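Local coordinates for protein leucine aminopeptidase 2, chloroplastic (Streptomyces sp. BC16019, PDB 5LHK) that probably removes N-terminal amino acids from peptides as a manganese-binding aminopeptidase of the M17 family, at residues Thr264-Gly269 with His341-Gly346. Numbering follows the deposited sequence.
With MN (manganese (II) ion), chain C; MN (manganese (II) ion), chain B; BCT (bicarbonate ion), chain D.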
loop_
_atom_site.group_PDB
_atom_site.type_symbol
_atom_site.label_atom_id
_atom_site.label_comp_id
_atom_site.label_asym_id
_atom_site.label_seq_id
_atom_site.Cartn_x
_atom_site.Cartn_y
_atom_site.Cartn_z
ATOM N N THR A 264 27.336 8.883 1.297
ATOM C CA THR A 264 27.905 7.555 1.456
ATOM C C THR A 264 26.859 6.537 1.864
ATOM O O THR A 264 27.036 5.352 1.623
ATOM C CB THR A 264 29.059 7.546 2.463
ATOM O OG1 THR A 264 28.601 8.005 3.741
ATOM C CG2 THR A 264 30.189 8.431 1.947
ATOM N N PHE A 265 25.775 7.008 2.485
ATOM C CA PHE A 265 24.633 6.171 2.809
ATOM C C PHE A 265 23.389 7.032 2.867
ATOM O O PHE A 265 23.289 7.942 3.701
ATOM C CB PHE A 265 24.841 5.482 4.158
ATOM C CG PHE A 265 23.756 4.503 4.498
ATOM C CD1 PHE A 265 23.633 3.314 3.792
ATOM C CD2 PHE A 265 22.839 4.786 5.505
ATOM C CE1 PHE A 265 22.615 2.413 4.092
ATOM C CE2 PHE A 265 21.818 3.895 5.812
ATOM C CZ PHE A 265 21.711 2.703 5.107
ATOM N N ASP A 266 22.443 6.745 1.979
ATOM C CA ASP A 266 21.172 7.464 1.938
ATOM C C ASP A 266 20.019 6.600 2.442
ATOM O O ASP A 266 19.404 5.880 1.672
ATOM C CB ASP A 266 20.909 7.961 0.516
ATOM C CG ASP A 266 19.722 8.916 0.433
ATOM O OD1 ASP A 266 19.182 9.316 1.492
ATOM O OD2 ASP A 266 19.337 9.273 -0.708
ATOM N N SER A 267 19.721 6.698 3.737
ATOM C CA SER A 267 18.550 6.024 4.306
ATOM C C SER A 267 17.232 6.710 3.999
ATOM O O SER A 267 16.175 6.113 4.175
ATOM C CB SER A 267 18.664 5.925 5.818
ATOM O OG SER A 267 18.334 7.174 6.410
ATOM N N GLY A 268 17.300 7.975 3.599
ATOM C CA GLY A 268 16.123 8.808 3.458
ATOM C C GLY A 268 16.017 9.887 4.507
ATOM O O GLY A 268 15.378 10.908 4.266
ATOM N N GLY A 269 16.652 9.672 5.658
ATOM C CA GLY A 269 16.499 10.550 6.814
ATOM C C GLY A 269 15.183 10.249 7.519
ATOM O O GLY A 269 14.750 9.100 7.547
ATOM N N HIS A 341 10.841 17.163 1.900
ATOM C CA HIS A 341 11.069 15.722 1.902
ATOM C C HIS A 341 12.573 15.482 2.170
ATOM O O HIS A 341 13.417 15.925 1.378
ATOM C CB HIS A 341 10.645 15.117 0.554
ATOM C CG HIS A 341 10.376 13.645 0.601
ATOM N ND1 HIS A 341 11.343 12.727 0.934
ATOM C CD2 HIS A 341 9.255 12.927 0.352
ATOM C CE1 HIS A 341 10.838 11.509 0.888
ATOM N NE2 HIS A 341 9.568 11.603 0.546
ATOM N N THR A 342 12.904 14.783 3.264
ATOM C CA THR A 342 14.306 14.631 3.673
ATOM C C THR A 342 15.116 13.696 2.756
ATOM O O THR A 342 16.352 13.677 2.821
ATOM C CB THR A 342 14.489 14.202 5.152
ATOM O OG1 THR A 342 14.044 12.854 5.364
ATOM C CG2 THR A 342 13.750 15.128 6.082
ATOM N N ASP A 343 14.423 12.902 1.950
ATOM C CA ASP A 343 15.048 12.012 0.976
ATOM C C ASP A 343 15.470 12.694 -0.338
ATOM O O ASP A 343 16.108 12.058 -1.178
ATOM C CB ASP A 343 14.143 10.817 0.661
ATOM C CG ASP A 343 14.924 9.590 0.188
ATOM O OD1 ASP A 343 16.183 9.584 0.247
ATOM O OD2 ASP A 343 14.275 8.606 -0.231
ATOM N N ASN A 344 15.123 13.965 -0.517
ATOM C CA ASN A 344 15.693 14.764 -1.594
ATOM C C ASN A 344 16.840 15.610 -1.049
ATOM O O ASN A 344 16.869 16.839 -1.194
ATOM C CB ASN A 344 14.624 15.619 -2.291
ATOM C CG ASN A 344 13.725 14.801 -3.212
ATOM O OD1 ASN A 344 13.796 13.581 -3.247
ATOM N ND2 ASN A 344 12.867 15.479 -3.960
ATOM N N GLU A 345 17.800 14.913 -0.458
ATOM C CA GLU A 345 18.891 15.536 0.265
ATOM C C GLU A 345 20.039 15.946 -0.639
ATOM O O GLU A 345 20.726 16.922 -0.345
ATOM C CB GLU A 345 19.394 14.606 1.385
ATOM C CG GLU A 345 20.445 13.549 0.994
ATOM C CD GLU A 345 19.964 12.504 0.008
ATOM O OE1 GLU A 345 18.750 12.229 -0.027
ATOM O OE2 GLU A 345 20.805 11.944 -0.731
ATOM N N GLY A 346 20.271 15.200 -1.720
ATOM C CA GLY A 346 21.430 15.452 -2.586
ATOM C C GLY A 346 21.488 16.853 -3.179
ATOM O O GLY A 346 22.555 17.481 -3.219
HETATM MN MN MN C . 17.647 10.569 -1.013
HETATM MN MN MN B . 20.466 10.628 -2.298
HETATM C C BCT D . 18.032 14.424 -4.209
HETATM O O1 BCT D . 17.103 14.018 -4.911
HETATM O O2 BCT D . 18.826 13.652 -3.604
HETATM O O3 BCT D . 18.134 15.750 -4.124
HETATM O O HOH W 1 18.466 11.057 -3.137
HETATM O O HOH W 2 16.446 9.372 -2.920
#
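The carboxylates of Asp266 and Asp343 cross obliquely at the manganese of chain C, their planes 73° apart, each giving it one oxygen (OD2 and OD1), and Glu345 brings a third carboxylate alongside. Asp266 OD2 is shared by both metals, lying 2.4 Å from the manganese of chain B. Glu345 spans the pair with one oxygen to each: OE1 binds the manganese of chain C, while OE2 sits 2.1 Å from that of chain B. Its CG lies between the backbone N and the carbonyl carbon (chi1 85°), and this together with a bend at chi2 brings the carboxylate to the two ions. Asp343 grips the manganese of chain C twice, through OD1 at 2.2 Å and through its own carbonyl O. The metal thus draws Asp266 OD2 and Asp343 OD1 to 3.3 Å, two acceptors that do not bond each other. Asp266 OD1 stands off the metal and is held by Asn316, and Lys273 forms a salt bridge with Asp343 OD2. In the plane of the His341 ring, ND1 accepts the Asp343 N-H, steadying the turn from His341 to Asn344.

Thr342 OG1 donates to a lone pair of Gly268 O in the carbonyl plane, at 2.6 Å, and also bonds Ser271 N. Replacing this threonine with a valine would probably leave Gly268 O without its hydroxyl donor and weaken the tie between segments 264-269 and 341-346.

Lys261 and Asp284 complete the site of the manganese of chain B. Water 1 joins the two ions and donates to bicarbonate O2 over 2.7 Å; Gly346 N and Arg347 hold that anion, which probably came from the crystallisation liquor, though in related M17 enzymes a bicarbonate here is thought to act as general base. In this two-metal centre the ions would polarise the water, consistent with its activation as the nucleophile for peptide hydrolysis.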